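Local coordinates for protein RNA-dependent RNA polymerase (Qualyub virus, PDB 6DX1) that probably acts, through its viral OTU-family cysteine protease domain, as a deubiquitinase that removes ubiquitin from proteins, at residues V13-S18 with E103-S108; V22-S25 with F29-K32. One frame throughout, in Å; residues are numbered along the deposited sequence.

Contact 1 of 2, residues V13-S18 with E103-S108; sequences VFDNCS and EAEILS
Asn-16 lays its carboxamide against one flank of helix 101-111, its ND2 meeting the hydroxyl of Ser-108 and its OD1 lying 4.3 Å from CG of Glu-105. ND2 donates to Ser-108 OG over 3.0 Å with an N-H...O angle of 153°, and the hydroxyl lies in the plane of the amide. Ser-108 sends its own proton back one turn, from OG to the carbonyl O of Glu-105 at 2.8 Å; with chi1 at 72°, OG sits between the backbone N and the carbonyl carbon and is held to its helix while it accepts from Asn-16. A small hydroxyl that both donates and accepts suits this relay, and an amide N-H at Asn-16 can reach it from the turn. Beside it, Asp-15 and Glu-105 run roughly perpendicular, OD2 of the first 3.8 Å from OE1 of the second. Lys-109, one turn beyond Glu-105, forms salt bridges with both oxygens and probably offsets their repulsion; Glu-105 OE1 also accepts from the backbone N of Gly-77. Asp-15 and Asn-16 are central to a type II' turn from Phe-14 to Cys-17, and the N atoms of Val-13 and Phe-14 share the carbonyl O of Cys-17, a classic beta bulge. The turn joins edge strand 11-14 to strand 17-25 and reaches helix 101-111 through its side chains, with Pro-76 of helix 76-79 touching Asp-15 and Glu-105, and Trp-132 of strand 125-132 touching Asn-16.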
loop_
_atom_site.group_PDB
_atom_site.type_symbol
_atom_site.label_atom_id
_atom_site.label_comp_id
_atom_site.label_asym_id
_atom_site.label_seq_id
_atom_site.Cartn_x
_atom_site.Cartn_y
_atom_site.Cartn_z
ATOM N N VAL A 13 -4.657 9.699 11.191
ATOM C CA VAL A 13 -4.821 10.567 10.023
ATOM C C VAL A 13 -6.291 10.682 9.630
ATOM O O VAL A 13 -6.855 11.781 9.621
ATOM C CB VAL A 13 -3.960 10.072 8.833
ATOM C CG1 VAL A 13 -4.286 10.854 7.563
ATOM C CG2 VAL A 13 -2.482 10.201 9.158
ATOM N N PHE A 14 -6.931 9.563 9.310
ATOM C CA PHE A 14 -8.263 9.519 8.721
ATOM C C PHE A 14 -8.743 8.073 8.699
ATOM O O PHE A 14 -8.024 7.211 8.196
ATOM C CB PHE A 14 -8.235 10.082 7.299
ATOM C CG PHE A 14 -9.579 10.085 6.617
ATOM C CD1 PHE A 14 -9.981 9.014 5.836
ATOM C CD2 PHE A 14 -10.432 11.170 6.748
ATOM C CE1 PHE A 14 -11.213 9.013 5.208
ATOM C CE2 PHE A 14 -11.668 11.173 6.119
ATOM C CZ PHE A 14 -12.058 10.090 5.343
ATOM N N ASP A 15 -9.937 7.795 9.232
ATOM C CA ASP A 15 -10.502 6.448 9.224
ATOM C C ASP A 15 -9.475 5.439 9.738
ATOM O O ASP A 15 -8.999 5.575 10.870
ATOM C CB ASP A 15 -11.004 6.103 7.821
ATOM C CG ASP A 15 -11.807 4.803 7.777
ATOM O OD1 ASP A 15 -12.797 4.660 8.523
ATOM O OD2 ASP A 15 -11.435 3.918 6.981
ATOM N N ASN A 16 -9.100 4.437 8.935
ATOM C CA ASN A 16 -8.165 3.433 9.434
ATOM C C ASN A 16 -6.709 3.759 9.109
ATOM O O ASN A 16 -5.846 2.888 9.261
ATOM C CB ASN A 16 -8.544 2.027 8.925
ATOM C CG ASN A 16 -8.139 1.767 7.470
ATOM O OD1 ASN A 16 -8.003 2.684 6.663
ATOM N ND2 ASN A 16 -7.966 0.483 7.136
ATOM N N CYS A 17 -6.411 5.001 8.737
ATOM C CA CYS A 17 -5.069 5.416 8.335
ATOM C C CYS A 17 -4.386 6.170 9.469
ATOM O O CYS A 17 -4.990 7.057 10.080
ATOM C CB CYS A 17 -5.136 6.300 7.086
ATOM S SG CYS A 17 -3.538 6.925 6.545
ATOM N N SER A 18 -3.140 5.806 9.754
ATOM C CA SER A 18 -2.308 6.519 10.722
ATOM C C SER A 18 -0.903 6.696 10.145
ATOM O O SER A 18 -0.542 6.073 9.139
ATOM C CB SER A 18 -2.269 5.784 12.072
ATOM O OG SER A 18 -1.834 4.426 11.920
ATOM N N GLU A 103 -5.866 2.613 -2.987
ATOM C CA GLU A 103 -5.891 1.161 -3.012
ATOM C C GLU A 103 -5.368 0.543 -1.720
ATOM O O GLU A 103 -5.757 -0.580 -1.374
ATOM C CB GLU A 103 -5.081 0.674 -4.208
ATOM C CG GLU A 103 -5.795 0.904 -5.539
ATOM C CD GLU A 103 -5.708 2.343 -6.051
ATOM O OE1 GLU A 103 -4.761 3.083 -5.705
ATOM O OE2 GLU A 103 -6.602 2.737 -6.826
ATOM N N ALA A 104 -4.481 1.244 -1.004
ATOM C CA ALA A 104 -4.055 0.747 0.300
ATOM C C ALA A 104 -5.247 0.631 1.242
ATOM O O ALA A 104 -5.392 -0.380 1.945
ATOM C CB ALA A 104 -2.968 1.647 0.892
ATOM N N GLU A 105 -6.135 1.636 1.238
ATOM C CA GLU A 105 -7.365 1.532 2.021
ATOM C C GLU A 105 -8.205 0.351 1.557
ATOM O O GLU A 105 -8.655 -0.464 2.373
ATOM C CB GLU A 105 -8.186 2.826 1.925
ATOM C CG GLU A 105 -9.524 2.710 2.688
ATOM C CD GLU A 105 -10.484 3.859 2.414
ATOM O OE1 GLU A 105 -11.479 3.983 3.156
ATOM O OE2 GLU A 105 -10.236 4.646 1.488
ATOM N N ILE A 106 -8.429 0.244 0.239
ATOM C CA ILE A 106 -9.284 -0.819 -0.291
ATOM C C ILE A 106 -8.725 -2.184 0.080
ATOM O O ILE A 106 -9.452 -3.073 0.537
ATOM C CB ILE A 106 -9.429 -0.684 -1.818
ATOM C CG1 ILE A 106 -10.224 0.569 -2.191
ATOM C CG2 ILE A 106 -10.100 -1.932 -2.396
ATOM C CD1 ILE A 106 -10.196 0.874 -3.689
ATOM N N LEU A 107 -7.424 -2.383 -0.134
ATOM C CA LEU A 107 -6.855 -3.706 0.102
ATOM C C LEU A 107 -6.817 -4.055 1.589
ATOM O O LEU A 107 -7.014 -5.219 1.958
ATOM C CB LEU A 107 -5.458 -3.792 -0.513
ATOM C CG LEU A 107 -5.530 -3.832 -2.038
ATOM C CD1 LEU A 107 -4.196 -3.416 -2.632
ATOM C CD2 LEU A 107 -5.926 -5.226 -2.500
ATOM N N SER A 108 -6.549 -3.073 2.459
ATOM C CA SER A 108 -6.562 -3.371 3.895
ATOM C C SER A 108 -7.918 -3.908 4.334
ATOM O O SER A 108 -7.993 -4.798 5.200
ATOM C CB SER A 108 -6.178 -2.118 4.698
ATOM O OG SER A 108 -7.211 -1.148 4.673
#

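Contact 2 of 2, residues V22-S25 with F29-K32; sequences VVFS and FFNK
Phe-24 leaves strand 17-25 with its CB already 4.1 Å from CE2 of Phe-29. That first bond points toward segment 29-32, and chi1 of 62° places CG on the side flanked by both N and C of the main chain, which brings the ring to both Phe-29 and Phe-30. CD2 makes the nearest approach to Phe-29, 3.7 Å from that ring's CD2. Next along the ring, CE2 meets CE2 of Phe-30 at 3.9 Å, while CZ, at the tip, is 4.2 Å from the same atom. The two partners are turned differently. Phe-29 presents its edge to the face of Phe-24 in an offset edge-to-face pair, the planes at 90° and the centroids 5.5 Å apart. Phe-30 receives Phe-24 CE2 at its own edge, in the plane of its ring. Flat, apolar phenylalanines suit a place where no hydrogen bond passes between the segments: the backbones stay well apart, with Ser-25 and Phe-29 nearest at 7.8 Å between CA atoms, and rings bridge the gap. Each segment pairs its backbone elsewhere, Phe-24 with Val-126 of strand 125-132 and Asn-31 with Val-155 of strand 150-156, so this aromatic cluster joins strands successive in the chain but not adjacent in the sheet. Trp-118 of strand 114-120 adds its ring to both Phe-24 and Phe-30, and Leu-154 and Pro-156 of strand 150-156 touch Phe-30.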
loop_
_atom_site.group_PDB
_atom_site.type_symbol
_atom_site.label_atom_id
_atom_site.label_comp_id
_atom_site.label_asym_id
_atom_site.label_seq_id
_atom_site.Cartn_x
_atom_site.Cartn_y
_atom_site.Cartn_z
ATOM N N VAL A 22 9.509 7.247 11.826
ATOM C CA VAL A 22 10.098 5.996 12.292
ATOM C C VAL A 22 11.374 5.782 11.489
ATOM O O VAL A 22 11.343 5.766 10.253
ATOM C CB VAL A 22 9.100 4.825 12.161
ATOM C CG1 VAL A 22 8.460 4.816 10.801
ATOM C CG2 VAL A 22 9.759 3.475 12.497
ATOM N N VAL A 23 12.509 5.666 12.179
ATOM C CA VAL A 23 13.826 5.797 11.552
ATOM C C VAL A 23 14.607 4.500 11.733
ATOM O O VAL A 23 14.942 4.115 12.865
ATOM C CB VAL A 23 14.600 6.990 12.132
ATOM C CG1 VAL A 23 15.923 7.181 11.391
ATOM C CG2 VAL A 23 13.755 8.253 12.043
ATOM N N PHE A 24 14.927 3.839 10.616
ATOM C CA PHE A 24 15.634 2.568 10.709
ATOM C C PHE A 24 16.212 2.210 9.349
ATOM O O PHE A 24 15.720 2.660 8.314
ATOM C CB PHE A 24 14.719 1.438 11.206
ATOM C CG PHE A 24 13.542 1.143 10.302
ATOM C CD1 PHE A 24 12.348 1.835 10.456
ATOM C CD2 PHE A 24 13.611 0.155 9.334
ATOM C CE1 PHE A 24 11.246 1.557 9.657
ATOM C CE2 PHE A 24 12.510 -0.128 8.529
ATOM C CZ PHE A 24 11.328 0.576 8.686
ATOM N N SER A 25 17.264 1.399 9.370
ATOM C CA SER A 25 17.818 0.840 8.145
ATOM C C SER A 25 16.958 -0.357 7.753
ATOM O O SER A 25 16.845 -1.313 8.526
ATOM C CB SER A 25 19.277 0.443 8.382
ATOM O OG SER A 25 19.787 -0.352 7.324
ATOM N N PHE A 29 15.404 -5.298 8.975
ATOM C CA PHE A 29 14.109 -5.916 9.200
ATOM C C PHE A 29 13.494 -6.569 7.975
ATOM O O PHE A 29 12.549 -7.348 8.130
ATOM C CB PHE A 29 13.101 -4.879 9.722
ATOM C CG PHE A 29 13.503 -4.262 11.022
ATOM C CD1 PHE A 29 13.242 -4.919 12.211
ATOM C CD2 PHE A 29 14.165 -3.049 11.057
ATOM C CE1 PHE A 29 13.628 -4.368 13.421
ATOM C CE2 PHE A 29 14.541 -2.487 12.265
ATOM C CZ PHE A 29 14.276 -3.155 13.447
ATOM N N PHE A 30 13.987 -6.272 6.778
ATOM C CA PHE A 30 13.332 -6.684 5.546
ATOM C C PHE A 30 14.363 -7.054 4.496
ATOM O O PHE A 30 15.487 -6.552 4.498
ATOM C CB PHE A 30 12.494 -5.562 4.917
ATOM C CG PHE A 30 11.409 -5.008 5.791
ATOM C CD1 PHE A 30 10.192 -5.658 5.917
ATOM C CD2 PHE A 30 11.577 -3.772 6.407
ATOM C CE1 PHE A 30 9.165 -5.105 6.676
ATOM C CE2 PHE A 30 10.561 -3.220 7.167
ATOM C CZ PHE A 30 9.358 -3.883 7.303
ATOM N N ASN A 31 13.929 -7.880 3.544
ATOM C CA ASN A 31 14.584 -8.015 2.251
ATOM C C ASN A 31 13.707 -7.345 1.198
ATOM O O ASN A 31 12.486 -7.514 1.208
ATOM C CB ASN A 31 14.805 -9.492 1.899
ATOM C CG ASN A 31 15.729 -10.188 2.880
ATOM O OD1 ASN A 31 16.806 -9.688 3.183
ATOM N ND2 ASN A 31 15.299 -11.330 3.399
ATOM N N LYS A 32 14.324 -6.577 0.300
ATOM C CA LYS A 32 13.587 -5.844 -0.724
ATOM C C LYS A 32 13.468 -6.684 -1.990
ATOM O O LYS A 32 14.424 -7.356 -2.397
ATOM C CB LYS A 32 14.278 -4.516 -1.034
ATOM C CG LYS A 32 13.573 -3.687 -2.096
ATOM C CD LYS A 32 14.295 -2.383 -2.342
ATOM C CE LYS A 32 15.668 -2.624 -2.958
ATOM N NZ LYS A 32 16.235 -1.383 -3.553
#

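From the N terminus, strand 11-14 turns tightly into strand 17-25, and that turn is one half of contact 1. The same long strand then runs to contact 2, whose centre lies about 21 Å from that of contact 1. There the chain leaves strand 17-25 and passes through four residues before strand 30-33, so contact 2 closes a short loop. Contact 1 closes a much longer one, of 84 residues rich in helix, and contact 2 is nested within it. Contact 1 ties the turn beside one outermost strand of the mixed sheet to helix 101-111; contact 2 joins strand 17-25 to the other outermost strand, 30-33, through side chains.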